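Local coordinates for protein truncated hemoglobin from geobacillus stearothermophilus (Geobacillus stearothermophilus, PDB 2BKM) that probably binds and stores or carries oxygen at a heme iron, as a small bacterial globin of the truncated hemoglobin family, at residues E79-P82 against K83-E86; D32-I36 against F37-L41; E8-G12 against E13-A17. All coordinates share one frame; numbering follows the deposited sequence. Where two conformers were deposited one is given.

Contact 1 of 3, residues E79-P82 against K83-E86. With HEM (protoporphyrin IX containing Fe), chain D.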
# COMPACT_ATOMS: atom_id res chain seq x y z
N GLU A 79 -12.80 3.81 9.25
CA GLU A 79 -13.40 4.88 8.45
C GLU A 79 -12.36 5.36 7.44
O GLU A 79 -11.36 6.02 7.80
CB GLU A 79 -13.78 6.05 9.36
CG GLU A 79 -14.31 7.24 8.59
CD GLU A 79 -14.79 8.35 9.48
OE1 GLU A 79 -15.98 8.30 9.88
OE2 GLU A 79 -13.98 9.25 9.76
N ILE A 80 -12.58 5.00 6.19
CA ILE A 80 -11.68 5.40 5.10
C ILE A 80 -12.42 6.41 4.25
O ILE A 80 -13.23 6.10 3.40
CB ILE A 80 -11.25 4.21 4.30
CG1 ILE A 80 -10.60 3.17 5.24
CG2 ILE A 80 -10.23 4.65 3.22
CD1 ILE A 80 -10.01 2.00 4.55
N THR A 81 -12.15 7.65 4.54
CA THR A 81 -12.68 8.76 3.76
C THR A 81 -11.75 9.01 2.55
O THR A 81 -10.63 8.52 2.54
CB THR A 81 -12.64 10.01 4.59
OG1 THR A 81 -11.30 10.16 5.06
CG2 THR A 81 -13.65 9.88 5.81
N PRO A 82 -12.24 9.74 1.55
CA PRO A 82 -11.33 10.15 0.48
C PRO A 82 -10.09 10.86 1.03
O PRO A 82 -8.98 10.58 0.56
CB PRO A 82 -12.19 11.08 -0.35
CG PRO A 82 -13.59 10.46 -0.16
CD PRO A 82 -13.62 10.16 1.28
N LYS A 83 -10.23 11.71 2.05
CA LYS A 83 -9.07 12.37 2.61
C LYS A 83 -8.07 11.36 3.12
O LYS A 83 -6.86 11.53 2.95
CB LYS A 83 -9.49 13.36 3.71
CG LYS A 83 -8.34 14.15 4.30
CD LYS A 83 -8.83 15.16 5.34
CE LYS A 83 -7.63 15.79 6.00
NZ LYS A 83 -7.02 16.74 5.05
N ARG A 84 -8.54 10.30 3.78
CA ARG A 84 -7.63 9.32 4.29
C ARG A 84 -6.98 8.54 3.15
O ARG A 84 -5.81 8.17 3.26
CB ARG A 84 -8.30 8.39 5.32
CG ARG A 84 -8.41 9.10 6.66
CD ARG A 84 -8.96 8.15 7.71
NE ARG A 84 -8.72 8.74 9.03
CZ ARG A 84 -9.44 8.44 10.10
NH1 ARG A 84 -9.13 8.99 11.25
NH2 ARG A 84 -10.44 7.55 10.02
N ALA A 85 -7.76 8.23 2.13
CA ALA A 85 -7.17 7.58 0.95
C ALA A 85 -6.10 8.47 0.34
O ALA A 85 -5.01 7.96 -0.02
CB ALA A 85 -8.21 7.23 -0.07
N GLU A 86 -6.37 9.77 0.28
CA GLU A 86 -5.33 10.66 -0.25
C GLU A 86 -4.12 10.66 0.66
O GLU A 86 -2.97 10.75 0.19
CB GLU A 86 -5.84 12.09 -0.42
CG GLU A 86 -6.83 12.24 -1.46
CD GLU A 86 -6.26 12.00 -2.83
OE1 GLU A 86 -6.92 11.33 -3.64
OE2 GLU A 86 -5.15 12.54 -3.08
CHA HEM D . -4.75 -3.10 6.85
CHB HEM D . -5.80 1.60 6.62
CHC HEM D . -5.51 1.31 1.79
CHD HEM D . -3.49 -3.02 2.18
C1A HEM D . -5.02 -1.79 7.17
C2A HEM D . -5.20 -1.32 8.52
C3A HEM D . -5.48 -0.02 8.45
C4A HEM D . -5.50 0.35 7.06
CMA HEM D . -5.74 0.91 9.65
CAA HEM D . -5.04 -2.18 9.79
CBA HEM D . -3.58 -2.51 10.00
CGA HEM D . -3.34 -3.62 11.00
O1A HEM D . -4.30 -4.11 11.68
O2A HEM D . -2.17 -4.08 11.10
C1B HEM D . -5.85 1.90 5.29
C2B HEM D . -6.28 3.17 4.74
C3B HEM D . -6.23 3.07 3.42
C4B HEM D . -5.75 1.76 3.04
CMB HEM D . -6.69 4.42 5.55
CAB HEM D . -6.59 4.18 2.44
CBB HEM D . -7.12 3.94 1.24
C1C HEM D . -4.85 0.14 1.47
C2C HEM D . -4.32 -0.20 0.17
C3C HEM D . -3.78 -1.41 0.33
C4C HEM D . -3.94 -1.84 1.69
CMC HEM D . -4.38 0.67 -1.12
CAC HEM D . -3.02 -2.28 -0.70
CBC HEM D . -2.90 -2.01 -1.99
C1D HEM D . -3.68 -3.44 3.46
C2D HEM D . -3.36 -4.77 3.92
C3D HEM D . -3.76 -4.79 5.35
C4D HEM D . -4.33 -3.49 5.61
CMD HEM D . -2.70 -5.89 3.11
CAD HEM D . -3.63 -5.95 6.31
CBD HEM D . -4.97 -6.70 6.38
CGD HEM D . -4.81 -7.75 7.46
O1D HEM D . -4.92 -7.42 8.69
O2D HEM D . -4.49 -8.90 7.06
NA HEM D . -5.22 -0.73 6.31
NB HEM D . -5.55 1.08 4.22
NC HEM D . -4.58 -0.85 2.37
ND HEM D . -4.25 -2.72 4.49
FE HEM D . -4.92 -0.82 4.34
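Two backbone carbonyl-to-amide bonds open the helix that begins at Pro-82: Ala-85 N gives its hydrogen to Thr-81 O at 2.9 Å, and Glu-86 N to Pro-82 O at 2.7 Å. The N-cap is Thr-81, whose OG1 accepts from Arg-84 N at 3.0 Å; chi1 of 54° sets that hydroxyl between its own backbone N and carbonyl carbon, facing the first turn.

A further polar contact runs back along the chain. The Arg-84 side chain, extended from CG to NE, presents NH2 to Glu-79 O at 2.8 Å with an N-H...O angle of 164°, on a carbonyl lone pair and almost exactly in the guanidinium plane. Exchanging Arg-84 for an alanine would probably leave Glu-79 O without this donor and the loop before the helix less firmly tied to its first turn.

Apolar contacts go to the heme: Ile-80 CG2 lies 3.8 Å from HEM CAB, and Ala-85 CA 3.7 Å from HEM CBB. The turn thus joins the loop after helix 71-75 to the start of helix 82-98, while the tail beyond helix 104-120 is tied to it by Asn-122 at Ile-80 N and Asp-125 at Lys-83 N.

Contact 2 of 3, residues D32-I36 against F37-L41; sequences DLRPI and FPDDL. With HEM (protoporphyrin IX containing Fe), chain D.
Phe-37 swings its ring back against Leu-33 and the heme because chi1 of -86° places CG opposite the carbonyl carbon and chi2 turns the ring broadside to the porphyrin. Ile-36 adopts the less usual rotamer, with CG1 lodged between its backbone N and carbonyl carbon (chi1 69°), which sends CD1 to the heme methyls, 3.8 Å from HEM CMB.

The ring is held at three sites. Methyl HEM CMA sits 3.7 Å above its plane, over the ring centre. CZ reaches the porphyrin rim and approaches HEM CHB to 3.3 Å; the coordinates put ring and porphyrin within roughly 20° of parallel, the phenyl overlapping only the margin of the macrocycle. Leu-33 O meets the ring edge in plane, 3.3 Å from CD2, and Leu-33 CB packs 4.0 Å from the same carbon.

Leu-33 O also gathers the turn: Ile-36 N donates to it at 2.9 Å, and Phe-37 N makes a weak bond to it. On the outer side, Arg-34 NH1 and Asp-39 OD2 form a long salt bridge at 3.9 Å, their planar groups steeply inclined to each other. Elsewhere Phe-37 touches Tyr-24 and Val-27 of helix 12-29 and Thr-44 of helix 42-55.

Chemically, the contact is divided: an apolar face fitted to the heme, and charged groups at the exposed surface, where attraction is probably loose. Phe-37 also lines the oxygen pocket, about 3 Å from the bound oxygen molecule at nearest atoms, and its position resembles that of the heme-packing phenylalanine in the CD region of other globins. Its ring therefore offers the ligand bulk and an apolar surface, with no hydrogen-bonding group.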
# COMPACT_ATOMS: atom_id res chain seq x y z
N ASP A 32 -3.55 12.09 9.59
CA ASP A 32 -4.79 11.51 9.14
C ASP A 32 -4.78 10.00 9.21
O ASP A 32 -5.86 9.38 9.08
CB ASP A 32 -5.11 11.91 7.72
CG ASP A 32 -5.39 13.37 7.59
OD1 ASP A 32 -6.14 13.88 8.45
OD2 ASP A 32 -4.84 14.01 6.67
N LEU A 33 -3.59 9.41 9.41
CA LEU A 33 -3.48 7.96 9.44
C LEU A 33 -3.08 7.39 10.78
O LEU A 33 -3.64 6.37 11.21
CB LEU A 33 -2.48 7.48 8.37
CG LEU A 33 -2.82 7.97 6.97
CD1 LEU A 33 -1.71 7.46 6.09
CD2 LEU A 33 -4.16 7.41 6.57
N ARG A 34 -2.11 8.05 11.42
CA ARG A 34 -1.51 7.60 12.68
C ARG A 34 -2.55 7.10 13.69
O ARG A 34 -2.32 6.05 14.30
CB ARG A 34 -0.63 8.71 13.29
CG ARG A 34 0.24 8.26 14.48
CD ARG A 34 0.70 9.48 15.31
NE ARG A 34 1.03 9.16 16.70
CZ ARG A 34 1.17 7.94 17.22
NH1 ARG A 34 1.04 6.84 16.48
NH2 ARG A 34 1.47 7.81 18.51
N PRO A 35 -3.69 7.80 13.84
CA PRO A 35 -4.51 7.32 14.95
C PRO A 35 -5.27 6.03 14.63
O PRO A 35 -5.64 5.31 15.59
CB PRO A 35 -5.47 8.48 15.23
CG PRO A 35 -5.01 9.65 14.33
CD PRO A 35 -4.32 8.97 13.18
N ILE A 36 -5.48 5.70 13.34
CA ILE A 36 -6.25 4.49 13.02
C ILE A 36 -5.40 3.25 12.77
O ILE A 36 -5.91 2.14 12.65
CB ILE A 36 -7.27 4.68 11.87
CG1 ILE A 36 -6.58 4.89 10.51
CG2 ILE A 36 -8.23 5.82 12.21
CD1 ILE A 36 -7.47 4.58 9.29
N PHE A 37 -4.09 3.45 12.70
CA PHE A 37 -3.17 2.35 12.57
C PHE A 37 -2.69 1.95 13.96
O PHE A 37 -2.71 2.80 14.85
CB PHE A 37 -1.98 2.77 11.71
CG PHE A 37 -2.22 2.61 10.24
CD1 PHE A 37 -1.84 1.43 9.60
CD2 PHE A 37 -2.80 3.63 9.50
CE1 PHE A 37 -2.05 1.27 8.24
CE2 PHE A 37 -3.07 3.46 8.14
CZ PHE A 37 -2.67 2.30 7.50
N PRO A 38 -2.22 0.69 14.13
CA PRO A 38 -1.66 0.26 15.41
C PRO A 38 -0.43 1.09 15.74
O PRO A 38 0.25 1.57 14.82
CB PRO A 38 -1.25 -1.19 15.16
CG PRO A 38 -2.08 -1.63 13.99
CD PRO A 38 -2.19 -0.40 13.14
N ASP A 39 -0.12 1.25 17.02
CA ASP A 39 1.05 2.03 17.40
C ASP A 39 2.33 1.33 16.97
O ASP A 39 3.30 1.96 16.56
CB ASP A 39 1.06 2.26 18.90
CG ASP A 39 -0.16 3.02 19.38
OD1 ASP A 39 -0.79 2.56 20.35
OD2 ASP A 39 -0.50 4.07 18.76
N ASP A 40 2.29 0.00 17.05
CA ASP A 40 3.36 -0.83 16.57
C ASP A 40 2.97 -1.34 15.19
O ASP A 40 2.03 -2.12 15.06
CB ASP A 40 3.49 -2.00 17.51
CG ASP A 40 4.71 -2.81 17.23
OD1 ASP A 40 5.08 -3.58 18.16
OD2 ASP A 40 5.31 -2.70 16.12
N LEU A 41 3.71 -0.89 14.18
CA LEU A 41 3.40 -1.25 12.81
C LEU A 41 4.13 -2.45 12.31
O LEU A 41 4.10 -2.74 11.11
CB LEU A 41 3.68 -0.04 11.92
CG LEU A 41 2.75 1.16 12.16
CD1 LEU A 41 3.37 2.42 11.60
CD2 LEU A 41 1.35 0.93 11.60
CHA HEM D . -4.75 -3.10 6.85
CHB HEM D . -5.80 1.60 6.62
CHC HEM D . -5.51 1.31 1.79
CHD HEM D . -3.49 -3.02 2.18
C1A HEM D . -5.02 -1.79 7.17
C2A HEM D . -5.20 -1.32 8.52
C3A HEM D . -5.48 -0.02 8.45
C4A HEM D . -5.50 0.35 7.06
CMA HEM D . -5.74 0.91 9.65
CAA HEM D . -5.04 -2.18 9.79
CBA HEM D . -3.58 -2.51 10.00
CGA HEM D . -3.34 -3.62 11.00
O1A HEM D . -4.30 -4.11 11.68
O2A HEM D . -2.17 -4.08 11.10
C1B HEM D . -5.85 1.90 5.29
C2B HEM D . -6.28 3.17 4.74
C3B HEM D . -6.23 3.07 3.42
C4B HEM D . -5.75 1.76 3.04
CMB HEM D . -6.69 4.42 5.55
CAB HEM D . -6.59 4.18 2.44
CBB HEM D . -7.12 3.94 1.24
C1C HEM D . -4.85 0.14 1.47
C2C HEM D . -4.32 -0.20 0.17
C3C HEM D . -3.78 -1.41 0.33
C4C HEM D . -3.94 -1.84 1.69
CMC HEM D . -4.38 0.67 -1.12
CAC HEM D . -3.02 -2.28 -0.70
CBC HEM D . -2.90 -2.01 -1.99
C1D HEM D . -3.68 -3.44 3.46
C2D HEM D . -3.36 -4.77 3.92
C3D HEM D . -3.76 -4.79 5.35
C4D HEM D . -4.33 -3.49 5.61
CMD HEM D . -2.70 -5.89 3.11
CAD HEM D . -3.63 -5.95 6.31
CBD HEM D . -4.97 -6.70 6.38
CGD HEM D . -4.81 -7.75 7.46
O1D HEM D . -4.92 -7.42 8.69
O2D HEM D . -4.49 -8.90 7.06
NA HEM D . -5.22 -0.73 6.31
NB HEM D . -5.55 1.08 4.22
NC HEM D . -4.58 -0.85 2.37
ND HEM D . -4.25 -2.72 4.49
FE HEM D . -4.92 -0.82 4.34

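Contact 3 of 3, residues E8-G12 against E13-A17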
# COMPACT_ATOMS: atom_id res chain seq x y z
N GLU A 8 8.51 -8.00 -10.80
CA GLU A 8 9.86 -8.00 -11.37
C GLU A 8 10.23 -6.62 -11.91
O GLU A 8 11.36 -6.14 -11.75
CB GLU A 8 9.92 -9.01 -12.51
CG GLU A 8 9.79 -10.45 -12.07
CD GLU A 8 8.85 -11.30 -12.97
OE1 GLU A 8 8.81 -11.11 -14.22
OE2 GLU A 8 8.14 -12.17 -12.41
N ALA A 9 9.29 -5.99 -12.61
CA ALA A 9 9.54 -4.72 -13.27
C ALA A 9 10.04 -3.69 -12.30
O ALA A 9 10.84 -2.84 -12.68
CB ALA A 9 8.26 -4.23 -13.99
N ILE A 10 9.55 -3.70 -11.06
CA ILE A 10 9.96 -2.68 -10.13
C ILE A 10 11.16 -3.08 -9.29
O ILE A 10 11.65 -2.29 -8.50
CB ILE A 10 8.82 -2.22 -9.18
CG1 ILE A 10 8.45 -3.35 -8.20
CG2 ILE A 10 7.62 -1.73 -9.96
CD1 ILE A 10 7.57 -2.85 -7.02
N GLY A 11 11.62 -4.31 -9.48
CA GLY A 11 12.79 -4.80 -8.74
C GLY A 11 12.52 -5.81 -7.65
O GLY A 11 13.41 -6.12 -6.83
N GLY A 12 11.30 -6.35 -7.62
CA GLY A 12 10.96 -7.48 -6.79
C GLY A 12 11.09 -7.25 -5.30
O GLY A 12 10.82 -6.17 -4.79
N GLU A 13 11.54 -8.30 -4.61
CA GLU A 13 11.57 -8.35 -3.16
C GLU A 13 12.23 -7.13 -2.54
O GLU A 13 11.73 -6.56 -1.56
CB GLU A 13 12.25 -9.65 -2.71
CG GLU A 13 12.00 -10.00 -1.27
CD GLU A 13 12.80 -9.17 -0.30
OE1 GLU A 13 12.35 -8.97 0.85
OE2 GLU A 13 13.90 -8.72 -0.69
N GLU A 14 13.38 -6.76 -3.08
CA GLU A 14 14.19 -5.75 -2.45
C GLU A 14 13.48 -4.41 -2.52
O GLU A 14 13.51 -3.62 -1.58
CB GLU A 14 15.56 -5.64 -3.13
CG GLU A 14 16.40 -6.88 -2.94
CD GLU A 14 17.87 -6.60 -2.91
OE1 GLU A 14 18.63 -7.47 -3.40
OE2 GLU A 14 18.28 -5.53 -2.40
N THR A 15 12.83 -4.16 -3.64
CA THR A 15 12.09 -2.90 -3.75
C THR A 15 10.89 -2.91 -2.80
O THR A 15 10.60 -1.93 -2.12
CB THR A 15 11.61 -2.71 -5.18
OG1 THR A 15 12.77 -2.62 -6.01
CG2 THR A 15 10.83 -1.42 -5.34
N VAL A 16 10.16 -4.02 -2.77
CA VAL A 16 9.00 -4.06 -1.90
C VAL A 16 9.41 -3.85 -0.46
O VAL A 16 8.75 -3.12 0.25
CB VAL A 16 8.19 -5.36 -2.07
CG1 VAL A 16 7.05 -5.47 -1.05
CG2 VAL A 16 7.66 -5.46 -3.50
N ALA A 17 10.50 -4.50 -0.04
CA ALA A 17 10.95 -4.34 1.33
C ALA A 17 11.27 -2.89 1.67
O ALA A 17 10.87 -2.39 2.72
CB ALA A 17 12.19 -5.19 1.56
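Ile-10 meets Thr-15 through both its backbone and its side chain. Its carbonyl O takes the hydroxyl hydrogen of Thr-15 OG1 at 2.8 Å, the donor lying 26° off the carbonyl plane, while its CD1 packs 3.9 Å from Thr-15 CG2. With chi1 of -62°, Thr-15 carries CG2 anti to its N and OG1 beside it, and both branches face Ile-10. The same CD1 comes within 4.4 Å of Val-16 CG2.

Gly-11 follows with a positive phi of 108° and closes a Schellman motif; its N bonds to Glu-8 O. A side chain here would collide with Thr-15 OG1, which lies 3.5 Å from Gly-11 CA, and with the preceding carbonyl. Gly-12, also at positive phi, leads into the next helix: its O accepts from Val-16 N at 3.0 Å.

Beyond the turn, Glu-13, in one of its two modelled conformers, forms a salt bridge to Lys-49 of helix 42-55, Val-16 packs on Leu-52 of that helix, and Ile-10 lies on Phe-109 of helix 104-120. A Schellman end, two glycines and an immediate new helix are consistent with the Gly-Gly motif of truncated hemoglobins, which marks the sharp corner between the short A helix and the B helix.

Contacts 1 and 2 are neighbours, with centres about 14 Å apart, and meet directly: Arg-84 NE lies 2.9 Å from Asp-32 O, a probable hydrogen bond, and Arg-84 NH1 packs 3.4 Å from Ile-36 CG2. Both touch the heme, so the arginine joins two loops that border one cofactor; of the three, contact 2 alone supplies a residue of the oxygen pocket. Contact 3 stands apart across the chain's centre, its centre about 27 Å from that of contact 1 and about 25 Å from that of contact 2. The side chain of Val-16 is about 11 Å from the heme, but helix 12-29, which contact 3 begins, carries Tyr-24 to Phe-37 in that pocket.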